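Local coordinates for protein phosphoserine aminotransferase (Bacillus alcalophilus, PDB 1W23) that catalyses the reversible, pyridoxal-phosphate-dependent transfer of an amino group between glutamate and 3-phosphohydroxypyruvate, making phosphoserine in the second step of serine biosynthesis, at residues K108-K111 with E115-I118; D176-P181 with N249-I254; E306-Q311 with I354-N359. All coordinates share one frame; numbering follows the deposited sequence.

Contact 1 (K108-K111 with E115-I118); sequences KEAK and ETHI
Lys111 and Thr116 are where segment 108-111 of helix 101-111 and segment 115-118 of strand 115-121 come closest, their CA atoms 5.9 Å apart. The helical segment leads through a three-residue connection into the extended one, whose backbone pairs through hydrogen bonds with strand 93-98 (Glu115 and His117 with Gly94, His117 also with Tyr96). Thr116 points its side chain at the helix. Its methyl CG2 covers the peptide joining Ala110 to Lys111, 3.7 Å from Ala110 C and 3.6 Å from Lys111 N, and meets the methyl CB of Ala110 at 3.7 Å. This is the return half of a right-handed beta-alpha-beta crossover, strand 93-98, helix 101-111, strand 115-121, in the large sheet of the aminotransferase fold, with 115-121 an edge strand of that sheet within the chain. The hydroxyl of Thr116 sits between its own backbone N and carbonyl carbon (chi1 60°) and turns to the aliphatic part of Lys111, Thr116 OG1 lying 3.4 Å from Lys111 CG and 3.8 Å from Lys111 CE. The lysine chain, extended beyond CG, passes Thr116 at about a right angle. Ala110, buried, also touches Tyr96 and Pro84, whereas Lys111 is exposed.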
ATOM      1  N   LYS A 108       1.914  12.122 -19.098  1.00 10.77           N
ATOM      2  CA  LYS A 108       1.456  10.977 -19.898  1.00 11.42           C
ATOM      3  C   LYS A 108       0.088  10.517 -19.416  1.00 11.01           C
ATOM      4  O   LYS A 108      -0.804  10.195 -20.204  1.00 12.40           O
ATOM      5  CB  LYS A 108       2.478   9.859 -19.875  1.00 12.26           C
ATOM      6  CG  LYS A 108       2.070   8.555 -20.493  1.00 16.92           C
ATOM      7  CD  LYS A 108       3.111   7.459 -20.299  1.00 21.28           C
ATOM      8  CE  LYS A 108       2.694   6.055 -20.686  0.50 24.72           C
ATOM      9  NZ  LYS A 108       2.251   5.926 -22.103  0.50 25.82           N
ATOM     10  N   GLU A 109      -0.100  10.420 -18.079  1.00 10.73           N
ATOM     11  CA  GLU A 109      -1.368   9.916 -17.575  1.00 10.58           C
ATOM     12  C   GLU A 109      -2.491  10.895 -17.817  1.00 10.54           C
ATOM     13  O   GLU A 109      -3.633  10.483 -18.090  1.00 12.31           O
ATOM     14  CB  GLU A 109      -1.252   9.556 -16.093  1.00 10.48           C
ATOM     15  CG  GLU A 109      -0.295   8.434 -15.824  1.00 11.02           C
ATOM     16  CD  GLU A 109      -0.552   7.203 -16.667  1.00 11.32           C
ATOM     17  OE1 GLU A 109      -1.717   6.715 -16.679  1.00 12.44           O
ATOM     18  OE2 GLU A 109       0.422   6.721 -17.297  1.00 12.16           O
ATOM     19  N   ALA A 110      -2.237  12.190 -17.717  1.00 11.18           N
ATOM     20  CA  ALA A 110      -3.265  13.163 -18.030  1.00 11.31           C
ATOM     21  C   ALA A 110      -3.678  13.126 -19.480  1.00 11.67           C
ATOM     22  O   ALA A 110      -4.874  13.294 -19.790  1.00 12.34           O
ATOM     23  CB  ALA A 110      -2.827  14.569 -17.616  1.00 12.46           C
ATOM     24  N   LYS A 111      -2.765  12.862 -20.408  1.00 12.62           N
ATOM     25  CA  LYS A 111      -3.054  12.814 -21.833  1.00 14.90           C
ATOM     26  C   LYS A 111      -4.038  11.721 -22.134  1.00 16.34           C
ATOM     27  O   LYS A 111      -4.831  11.856 -23.104  1.00 18.33           O
ATOM     28  CB  LYS A 111      -1.798  12.501 -22.623  1.00 20.25           C
ATOM     29  CG  LYS A 111      -0.837  13.608 -22.749  1.00 24.67           C
ATOM     30  CD  LYS A 111       0.117  13.352 -23.929  1.00 32.23           C
ATOM     31  CE  LYS A 111       0.957  14.524 -24.214  1.00 27.42           C
ATOM     32  NZ  LYS A 111       2.272  14.510 -24.857  1.00 40.54           N
ATOM     33  N   GLU A 115      -7.392  16.969 -22.397  1.00 14.74           N
ATOM     34  CA  GLU A 115      -6.447  17.866 -23.060  1.00 14.04           C
ATOM     35  C   GLU A 115      -5.340  18.263 -22.095  1.00 13.21           C
ATOM     36  O   GLU A 115      -5.616  18.523 -20.923  1.00 13.80           O
ATOM     37  CB  GLU A 115      -7.153  19.138 -23.551  1.00 16.08           C
ATOM     38  CG  GLU A 115      -6.303  20.034 -24.381  1.00 25.81           C
ATOM     39  CD  GLU A 115      -6.933  21.184 -25.117  1.00 26.39           C
ATOM     40  OE1 GLU A 115      -8.169  21.427 -24.988  1.00 29.00           O
ATOM     41  OE2 GLU A 115      -6.150  21.857 -25.871  1.00 34.57           O
ATOM     42  N   THR A 116      -4.121  18.331 -22.630  1.00 13.48           N
ATOM     43  CA  THR A 116      -2.944  18.677 -21.877  1.00 12.47           C
ATOM     44  C   THR A 116      -2.170  19.791 -22.618  1.00 12.33           C
ATOM     45  O   THR A 116      -2.398  20.131 -23.777  1.00 13.97           O
ATOM     46  CB  THR A 116      -2.033  17.491 -21.600  1.00 13.13           C
ATOM     47  OG1 THR A 116      -1.590  16.932 -22.842  1.00 15.73           O
ATOM     48  CG2 THR A 116      -2.724  16.411 -20.829  1.00 14.44           C
ATOM     49  N   HIS A 117      -1.210  20.356 -21.891  1.00 13.14           N
ATOM     50  CA  HIS A 117      -0.372  21.423 -22.400  1.00 12.61           C
ATOM     51  C   HIS A 117       0.942  21.391 -21.592  1.00 11.69           C
ATOM     52  O   HIS A 117       0.938  20.962 -20.452  1.00 12.35           O
ATOM     53  CB  HIS A 117      -1.086  22.747 -22.244  1.00 12.95           C
ATOM     54  CG  HIS A 117      -0.420  23.953 -22.796  1.00 13.82           C
ATOM     55  ND1 HIS A 117       0.421  24.787 -22.093  1.00 16.77           N
ATOM     56  CD2 HIS A 117      -0.521  24.446 -24.069  1.00 19.43           C
ATOM     57  CE1 HIS A 117       0.833  25.757 -22.881  1.00 21.04           C
ATOM     58  NE2 HIS A 117       0.284  25.592 -24.072  1.00 21.40           N
ATOM     59  N   ILE A 118       1.980  21.913 -22.237  1.00 12.54           N
ATOM     60  CA  ILE A 118       3.299  22.056 -21.620  1.00 11.89           C
ATOM     61  C   ILE A 118       3.531  23.537 -21.418  1.00 11.84           C
ATOM     62  O   ILE A 118       3.788  24.321 -22.340  1.00 13.10           O
ATOM     63  CB  ILE A 118       4.401  21.412 -22.474  1.00 12.89           C
ATOM     64  CG1 ILE A 118       4.158  19.886 -22.545  1.00 16.11           C
ATOM     65  CG2 ILE A 118       5.783  21.661 -21.865  1.00 13.67           C
ATOM     66  CD1 ILE A 118       5.030  19.191 -23.555  1.00 16.90           C
TER

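Contact 2 (D176-P181 with N249-I254); sequences DILSRP and NVLDWI
Leu178 carries the contact between the 176-181 loop and the helical segment 249-254: its CD2 lies 3.6 Å from Leu251 CD2 and 3.9 Å from Ile254 CD1, and its CG shares the contact with that Ile254 methyl. Leu178 and Ile254 reach toward each other tip to tip, whereas Leu251 comes in obliquely. CB of Leu178 already points toward the helix, and a non-staggered chi2 of 34° places CD2. All three side chains are buried, and Leu61 of helix 44-61 and Ala260 of helix 259-279 also pack on Leu178. The tight part is confined to these side-chain ends; the backbones stay apart, with 8.7 Å between the CA atoms of Leu178 and Ile254. Toward solvent, Pro181 is exposed and Arg180 partly so, though Arg180 NH2 forms a salt bridge with Asp176 OD2 (3.0 Å). Asp176 itself is buried, its carboxylate also bonded to Ser149 and Gln157. Ser179 N to Asp176 O (3.2 Å) closes a type II beta turn, and Ser179 OG grips the same Asp176 O at 2.7 Å, in the carbonyl plane on a lone pair. Leu178 holds the turn's third position, with positive phi (57°), in the loop after strand 169-172, which ends with Asp172 of the cofactor pocket; Ser174 of that pocket lies just before the turn.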
ATOM      1  N   ASP A 176      11.193  15.688  -2.098  1.00  8.66           N
ATOM      2  CA  ASP A 176      11.638  16.750  -1.200  1.00  8.77           C
ATOM      3  C   ASP A 176      10.598  17.214  -0.200  1.00  8.69           C
ATOM      4  O   ASP A 176      10.885  18.160   0.559  1.00  9.05           O
ATOM      5  CB  ASP A 176      12.226  17.959  -1.938  1.00  8.83           C
ATOM      6  CG  ASP A 176      11.202  18.844  -2.648  1.00  9.22           C
ATOM      7  OD1 ASP A 176      10.008  18.428  -2.676  1.00  9.40           O
ATOM      8  OD2 ASP A 176      11.624  19.909  -3.165  1.00 10.13           O
ATOM      9  N   ILE A 177       9.470  16.554  -0.053  1.00  8.76           N
ATOM     10  CA  ILE A 177       8.484  17.017   0.955  1.00  9.05           C
ATOM     11  C   ILE A 177       9.103  16.975   2.360  1.00  8.72           C
ATOM     12  O   ILE A 177       9.751  16.033   2.762  1.00  9.03           O
ATOM     13  CB  ILE A 177       7.216  16.157   0.900  1.00  9.72           C
ATOM     14  CG1 ILE A 177       6.109  16.737   1.759  0.55 10.92           C
ATOM     15  CG2 ILE A 177       7.504  14.672   1.187  1.00 10.48           C
ATOM     16  CD1 ILE A 177       4.723  16.166   1.518  0.55 11.82           C
ATOM     17  N   LEU A 178       8.842  18.042   3.101  1.00  9.22           N
ATOM     18  CA  LEU A 178       9.296  18.149   4.509  1.00  9.39           C
ATOM     19  C   LEU A 178      10.794  18.011   4.666  1.00  9.01           C
ATOM     20  O   LEU A 178      11.316  17.579   5.677  1.00  9.68           O
ATOM     21  CB  LEU A 178       8.505  17.211   5.426  1.00 10.34           C
ATOM     22  CG  LEU A 178       8.546  17.450   6.915  1.00 17.00           C
ATOM     23  CD1 LEU A 178       8.636  18.872   7.364  1.00 13.32           C
ATOM     24  CD2 LEU A 178       7.366  16.716   7.587  1.00 16.77           C
ATOM     25  N   SER A 179      11.506  18.569   3.653  1.00  9.40           N
ATOM     26  CA  SER A 179      12.951  18.790   3.745  1.00  9.41           C
ATOM     27  C   SER A 179      13.315  20.241   4.081  1.00  9.32           C
ATOM     28  O   SER A 179      14.494  20.548   4.224  1.00  9.67           O
ATOM     29  CB  SER A 179      13.622  18.405   2.433  1.00  9.74           C
ATOM     30  OG  SER A 179      13.182  19.216   1.361  1.00  9.99           O
ATOM     31  N   ARG A 180      12.295  21.071   4.172  1.00  9.97           N
ATOM     32  CA  ARG A 180      12.407  22.520   4.345  1.00 10.30           C
ATOM     33  C   ARG A 180      11.033  23.065   4.622  1.00 10.85           C
ATOM     34  O   ARG A 180      10.029  22.412   4.340  1.00 11.16           O
ATOM     35  CB  ARG A 180      13.031  23.171   3.096  1.00 10.58           C
ATOM     36  CG  ARG A 180      12.318  22.801   1.803  1.00 10.64           C
ATOM     37  CD  ARG A 180      13.092  23.299   0.586  1.00 10.98           C
ATOM     38  NE  ARG A 180      12.362  22.846  -0.620  1.00 10.90           N
ATOM     39  CZ  ARG A 180      12.600  23.317  -1.848  1.00 10.91           C
ATOM     40  NH1 ARG A 180      13.568  24.215  -2.097  1.00 11.31           N
ATOM     41  NH2 ARG A 180      11.839  22.890  -2.880  1.00 10.87           N
ATOM     42  N   PRO A 181      10.943  24.307   5.111  1.00 11.02           N
ATOM     43  CA  PRO A 181       9.610  24.919   5.247  1.00 11.74           C
ATOM     44  C   PRO A 181       8.922  25.075   3.901  1.00 11.79           C
ATOM     45  O   PRO A 181       9.574  25.222   2.869  1.00 13.57           O
ATOM     46  CB  PRO A 181       9.914  26.282   5.907  1.00 14.36           C
ATOM     47  CG  PRO A 181      11.225  26.056   6.618  1.00 13.65           C
ATOM     48  CD  PRO A 181      12.000  25.182   5.615  1.00 12.33           C
ATOM     49  N   ASN A 249       6.149   7.693  13.270  1.00  8.61           N
ATOM     50  CA  ASN A 249       7.437   7.652  13.967  1.00  9.09           C
ATOM     51  C   ASN A 249       8.468   8.552  13.309  1.00  8.91           C
ATOM     52  O   ASN A 249       9.250   9.237  14.039  1.00  9.10           O
ATOM     53  CB  ASN A 249       7.963   6.224  14.023  1.00  8.81           C
ATOM     54  CG  ASN A 249       7.227   5.315  14.964  1.00 10.48           C
ATOM     55  OD1 ASN A 249       6.197   5.669  15.560  1.00 10.46           O
ATOM     56  ND2 ASN A 249       7.826   4.128  15.162  1.00 11.90           N
ATOM     57  N   VAL A 250       8.550   8.600  12.001  1.00  8.47           N
ATOM     58  CA  VAL A 250       9.505   9.492  11.307  1.00  8.63           C
ATOM     59  C   VAL A 250       9.174  10.936  11.575  1.00  8.33           C
ATOM     60  O   VAL A 250      10.064  11.752  11.850  1.00  9.17           O
ATOM     61  CB  VAL A 250       9.539   9.159   9.801  1.00  8.66           C
ATOM     62  CG1 VAL A 250      10.370  10.220   9.062  1.00 10.27           C
ATOM     63  CG2 VAL A 250      10.120   7.778   9.580  1.00  9.61           C
ATOM     64  N   LEU A 251       7.890  11.299  11.513  1.00  8.76           N
ATOM     65  CA  LEU A 251       7.498  12.687  11.778  1.00  9.25           C
ATOM     66  C   LEU A 251       7.839  13.093  13.219  1.00  9.10           C
ATOM     67  O   LEU A 251       8.242  14.238  13.468  1.00  9.72           O
ATOM     68  CB  LEU A 251       6.005  12.888  11.509  1.00  9.75           C
ATOM     69  CG  LEU A 251       5.541  12.663  10.073  1.00  9.86           C
ATOM     70  CD1 LEU A 251       4.020  12.603  10.033  1.00 13.32           C
ATOM     71  CD2 LEU A 251       6.051  13.783   9.197  1.00 14.57           C
ATOM     72  N   ASP A 252       7.683  12.201  14.171  1.00  9.13           N
ATOM     73  CA  ASP A 252       8.083  12.495  15.570  1.00  9.97           C
ATOM     74  C   ASP A 252       9.577  12.818  15.611  1.00  9.42           C
ATOM     75  O   ASP A 252       9.972  13.747  16.344  1.00 10.63           O
ATOM     76  CB  ASP A 252       7.776  11.331  16.496  1.00  9.95           C
ATOM     77  CG  ASP A 252       6.480  11.404  17.269  1.00 10.30           C
ATOM     78  OD1 ASP A 252       6.069  12.531  17.618  1.00 11.50           O
ATOM     79  OD2 ASP A 252       5.913  10.326  17.531  1.00 11.79           O
ATOM     80  N   TRP A 253      10.394  12.109  14.879  1.00  9.20           N
ATOM     81  CA  TRP A 253      11.842  12.388  14.831  1.00  9.51           C
ATOM     82  C   TRP A 253      12.107  13.731  14.177  1.00  9.18           C
ATOM     83  O   TRP A 253      12.927  14.524  14.697  1.00 10.01           O
ATOM     84  CB  TRP A 253      12.541  11.228  14.094  1.00 10.13           C
ATOM     85  CG  TRP A 253      13.951  11.520  13.772  1.00 10.05           C
ATOM     86  CD1 TRP A 253      15.028  11.389  14.596  1.00 11.05           C
ATOM     87  CD2 TRP A 253      14.460  11.994  12.517  1.00 10.29           C
ATOM     88  NE1 TRP A 253      16.187  11.754  13.947  1.00 11.67           N
ATOM     89  CE2 TRP A 253      15.862  12.129  12.655  1.00 11.52           C
ATOM     90  CE3 TRP A 253      13.921  12.314  11.273  1.00 10.67           C
ATOM     91  CZ2 TRP A 253      16.702  12.565  11.632  1.00 12.61           C
ATOM     92  CZ3 TRP A 253      14.736  12.748  10.255  1.00 11.74           C
ATOM     93  CH2 TRP A 253      16.109  12.870  10.441  1.00 12.33           C
ATOM     94  N   ILE A 254      11.460  14.073  13.066  1.00  9.32           N
ATOM     95  CA  ILE A 254      11.647  15.377  12.466  1.00  9.33           C
ATOM     96  C   ILE A 254      11.353  16.469  13.477  1.00  9.67           C
ATOM     97  O   ILE A 254      12.077  17.457  13.596  1.00  9.79           O
ATOM     98  CB  ILE A 254      10.830  15.546  11.165  1.00  9.72           C
ATOM     99  CG1 ILE A 254      11.230  14.510  10.097  1.00 10.08           C
ATOM    100  CG2 ILE A 254      10.983  16.956  10.618  1.00 11.22           C
ATOM    101  CD1 ILE A 254      10.344  14.538   8.852  1.00 12.07           C
TER

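Contact 3 (E306-Q311 with I354-N359); sequences EELNQQ and IQFKEN
Phe356 places the CZ end of its ring against the helix of residues 306-311, CZ lying 3.9 Å from Gln311 CB. That methylene sits at the ring edge, near its plane, while the neighbouring Phe356 CE1 is 3.9 Å from Gln311 O. On the other side of the ring tip, Phe356 CE2 comes to 4.3 Å from Leu308 CD2, a looser apolar contact, and Leu308 O stands obliquely to the ring, 4.2 Å from Phe356 CZ. Residues 308 and 311 are three apart in sequence and therefore lie on the same helix face, so one aromatic side chain touches both. Its reach follows from CG being anti to the backbone N (chi1 -173°), which carries the ring across a gap of 9.2 Å between the CA atoms of Gln311 and Phe356. The pairing joins helix 306-318 to helix 343-359, the last helix of the chain, in the C-terminal part of this class-V aminotransferase. Phe312 of helix 306-318 meets the same ring edge-to-face, and Phe284, Tyr285 and Leu303 add to its surroundings. Gln311 is exposed; Leu308 and Phe356 are partly so. Elsewhere on helix 306-318, Asn309 ND2 donates to Glu306 OE1 over 3.1 Å, straight at the donor (174°) and near the amide plane, but 39° off the carboxylate plane. ND2 also donates to Asn302 OD1, and Asn309 OD1 accepts from Leu303 N, so both ends of the amide are held.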
ATOM      1  N   GLU A 306      32.840   6.884 -19.261  1.00 16.39           N
ATOM      2  CA  GLU A 306      32.018   5.831 -18.724  1.00 15.94           C
ATOM      3  C   GLU A 306      32.908   4.808 -18.035  1.00 15.22           C
ATOM      4  O   GLU A 306      32.493   4.193 -17.026  1.00 16.57           O
ATOM      5  CB  GLU A 306      31.161   5.169 -19.831  1.00 19.73           C
ATOM      6  CG  GLU A 306      30.293   4.052 -19.323  1.00 21.17           C
ATOM      7  CD  GLU A 306      29.334   4.478 -18.253  1.00 25.97           C
ATOM      8  OE1 GLU A 306      29.028   5.669 -18.061  1.00 21.27           O
ATOM      9  OE2 GLU A 306      28.887   3.502 -17.594  1.00 25.26           O
ATOM     10  N   GLU A 307      34.126   4.582 -18.524  1.00 16.15           N
ATOM     11  CA  GLU A 307      35.026   3.657 -17.817  1.00 16.93           C
ATOM     12  C   GLU A 307      35.354   4.121 -16.399  1.00 15.36           C
ATOM     13  O   GLU A 307      35.310   3.340 -15.423  1.00 15.01           O
ATOM     14  CB  GLU A 307      36.291   3.469 -18.643  1.00 19.09           C
ATOM     15  CG  GLU A 307      36.000   2.849 -19.993  1.00 22.71           C
ATOM     16  CD  GLU A 307      35.454   3.718 -21.104  1.00 24.77           C
ATOM     17  OE1 GLU A 307      35.573   4.953 -21.109  1.00 31.39           O
ATOM     18  OE2 GLU A 307      34.889   3.175 -22.081  1.00 40.66           O
ATOM     19  N   LEU A 308      35.657   5.389 -16.240  1.00 14.29           N
ATOM     20  CA  LEU A 308      35.837   5.952 -14.893  1.00 13.43           C
ATOM     21  C   LEU A 308      34.584   5.915 -14.085  1.00 12.35           C
ATOM     22  O   LEU A 308      34.653   5.636 -12.875  1.00 13.19           O
ATOM     23  CB  LEU A 308      36.349   7.405 -14.994  1.00 13.56           C
ATOM     24  CG  LEU A 308      37.841   7.544 -15.413  1.00 15.49           C
ATOM     25  CD1 LEU A 308      38.122   9.001 -15.785  1.00 17.97           C
ATOM     26  CD2 LEU A 308      38.710   7.086 -14.271  1.00 20.07           C
ATOM     27  N   ASN A 309      33.412   6.209 -14.651  1.00 13.08           N
ATOM     28  CA  ASN A 309      32.168   6.073 -13.885  1.00 13.59           C
ATOM     29  C   ASN A 309      32.078   4.645 -13.324  1.00 13.22           C
ATOM     30  O   ASN A 309      31.730   4.474 -12.155  1.00 13.02           O
ATOM     31  CB  ASN A 309      30.946   6.263 -14.798  1.00 14.00           C
ATOM     32  CG  ASN A 309      30.456   7.672 -14.956  1.00 14.83           C
ATOM     33  OD1 ASN A 309      30.767   8.573 -14.163  1.00 17.21           O
ATOM     34  ND2 ASN A 309      29.583   7.897 -16.017  1.00 16.05           N
ATOM     35  N   GLN A 310      32.311   3.648 -14.165  1.00 13.06           N
ATOM     36  CA  GLN A 310      32.197   2.251 -13.734  1.00 14.52           C
ATOM     37  C   GLN A 310      33.180   1.918 -12.622  1.00 13.46           C
ATOM     38  O   GLN A 310      32.825   1.267 -11.634  1.00 14.30           O
ATOM     39  CB  GLN A 310      32.390   1.311 -14.938  1.00 20.44           C
ATOM     40  CG  GLN A 310      31.444   1.393 -16.090  1.00 28.13           C
ATOM     41  CD  GLN A 310      32.017   0.793 -17.414  1.00 38.65           C
ATOM     42  OE1 GLN A 310      33.102   0.259 -17.707  1.00 41.21           O
ATOM     43  NE2 GLN A 310      31.171   0.878 -18.470  1.00 47.60           N
ATOM     44  N   GLN A 311      34.417   2.384 -12.773  1.00 13.17           N
ATOM     45  CA  GLN A 311      35.453   2.117 -11.802  1.00 14.03           C
ATOM     46  C   GLN A 311      35.115   2.774 -10.474  1.00 12.85           C
ATOM     47  O   GLN A 311      35.281   2.153  -9.399  1.00 13.17           O
ATOM     48  CB  GLN A 311      36.797   2.595 -12.344  1.00 14.24           C
ATOM     49  CG  GLN A 311      37.319   1.749 -13.491  1.00 21.56           C
ATOM     50  CD  GLN A 311      38.426   2.473 -14.260  1.00 26.95           C
ATOM     51  OE1 GLN A 311      38.934   3.520 -13.872  1.00 37.52           O
ATOM     52  NE2 GLN A 311      38.765   1.851 -15.389  1.00 48.99           N
ATOM     53  N   ILE A 354      37.568  12.046  -3.067  1.00 10.71           N
ATOM     54  CA  ILE A 354      38.898  12.672  -3.098  1.00 11.79           C
ATOM     55  C   ILE A 354      39.951  11.616  -3.358  1.00 11.69           C
ATOM     56  O   ILE A 354      40.840  11.785  -4.191  1.00 13.24           O
ATOM     57  CB  ILE A 354      39.160  13.468  -1.814  1.00 12.38           C
ATOM     58  CG1 ILE A 354      38.259  14.695  -1.744  1.00 13.48           C
ATOM     59  CG2 ILE A 354      40.657  13.866  -1.719  1.00 14.67           C
ATOM     60  CD1 ILE A 354      38.262  15.390  -0.420  1.00 16.78           C
ATOM     61  N   GLN A 355      39.862  10.498  -2.644  1.00 12.06           N
ATOM     62  CA  GLN A 355      40.857   9.441  -2.806  1.00 12.82           C
ATOM     63  C   GLN A 355      40.822   8.860  -4.210  1.00 12.81           C
ATOM     64  O   GLN A 355      41.881   8.618  -4.817  1.00 14.29           O
ATOM     65  CB  GLN A 355      40.664   8.362  -1.715  1.00 15.94           C
ATOM     66  CG  GLN A 355      41.638   7.171  -1.819  1.00 24.88           C
ATOM     67  CD  GLN A 355      41.330   6.028  -0.852  1.00 31.15           C
ATOM     68  OE1 GLN A 355      41.047   6.184   0.343  1.00 50.55           O
ATOM     69  NE2 GLN A 355      41.321   4.808  -1.357  1.00 55.16           N
ATOM     70  N   PHE A 356      39.637   8.656  -4.758  1.00 12.16           N
ATOM     71  CA  PHE A 356      39.549   8.057  -6.117  1.00 11.96           C
ATOM     72  C   PHE A 356      40.172   8.998  -7.127  1.00 11.93           C
ATOM     73  O   PHE A 356      40.901   8.578  -8.029  1.00 14.15           O
ATOM     74  CB  PHE A 356      38.080   7.730  -6.431  1.00 12.61           C
ATOM     75  CG  PHE A 356      37.942   6.958  -7.722  1.00 11.96           C
ATOM     76  CD1 PHE A 356      38.048   5.575  -7.711  1.00 13.66           C
ATOM     77  CD2 PHE A 356      37.742   7.640  -8.905  1.00 12.49           C
ATOM     78  CE1 PHE A 356      37.997   4.909  -8.922  1.00 15.10           C
ATOM     79  CE2 PHE A 356      37.664   6.955 -10.112  1.00 12.81           C
ATOM     80  CZ  PHE A 356      37.788   5.592 -10.126  1.00 14.40           C
ATOM     81  N   LYS A 357      39.905  10.291  -7.025  1.00 12.24           N
ATOM     82  CA  LYS A 357      40.497  11.298  -7.894  1.00 12.92           C
ATOM     83  C   LYS A 357      42.000  11.309  -7.779  1.00 15.07           C
ATOM     84  O   LYS A 357      42.727  11.289  -8.786  1.00 17.56           O
ATOM     85  CB  LYS A 357      39.918  12.671  -7.533  1.00 14.55           C
ATOM     86  CG  LYS A 357      40.513  13.860  -8.264  1.00 16.24           C
ATOM     87  CD  LYS A 357      39.985  15.153  -7.651  0.70 16.25           C
ATOM     88  CE  LYS A 357      40.602  15.566  -6.290  0.70 18.73           C
ATOM     89  NZ  LYS A 357      40.164  16.900  -5.796  0.70 19.60           N
ATOM     90  N   GLU A 358      42.487  11.347  -6.521  1.00 15.52           N
ATOM     91  CA  GLU A 358      43.942  11.426  -6.347  1.00 17.73           C
ATOM     92  C   GLU A 358      44.646  10.183  -6.836  1.00 17.49           C
ATOM     93  O   GLU A 358      45.848  10.229  -7.216  1.00 21.85           O
ATOM     94  CB  GLU A 358      44.232  11.620  -4.848  1.00 22.56           C
ATOM     95  CG  GLU A 358      43.783  12.980  -4.331  1.00 25.93           C
ATOM     96  CD  GLU A 358      44.029  13.267  -2.884  1.00 33.52           C
ATOM     97  OE1 GLU A 358      43.934  14.484  -2.559  1.00 41.95           O
ATOM     98  OE2 GLU A 358      44.353  12.346  -2.084  1.00 50.49           O
ATOM     99  N   ASN A 359      43.990   9.014  -6.838  1.00 16.99           N
ATOM    100  CA  ASN A 359      44.645   7.752  -7.188  1.00 19.13           C
ATOM    101  C   ASN A 359      44.416   7.416  -8.662  1.00 20.04           C
ATOM    102  O   ASN A 359      44.998   6.464  -9.207  1.00 25.15           O
ATOM    103  CB  ASN A 359      44.145   6.615  -6.314  1.00 19.81           C
ATOM    104  CG  ASN A 359      44.581   6.727  -4.861  1.00 22.48           C
ATOM    105  OD1 ASN A 359      45.498   7.508  -4.543  1.00 29.48           O
ATOM    106  ND2 ASN A 359      43.906   5.955  -3.974  1.00 27.64           N
TER

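The three contacts follow one another along the chain without interleaving, and none touches another. Contacts 1 and 2 lie on opposite sides of the chain's centre, their own centres 31 Å apart and their nearest atoms about 19 Å apart. Contact 3 is more remote, its centre 41 Å from that of contact 1 and 34 Å from that of contact 2. Contact 2 is nearest the chain centre, at 11 Å, and its Leu178 side chain is about 10 Å from that of Lys196, the cofactor-attachment lysine, not bonded to pyridoxal phosphate in this structure. Contacts 1 and 3 lie away from the annotated sites, though contact 1 borders the second subunit: Thr222 of that subunit hydrogen-bonds to Glu109.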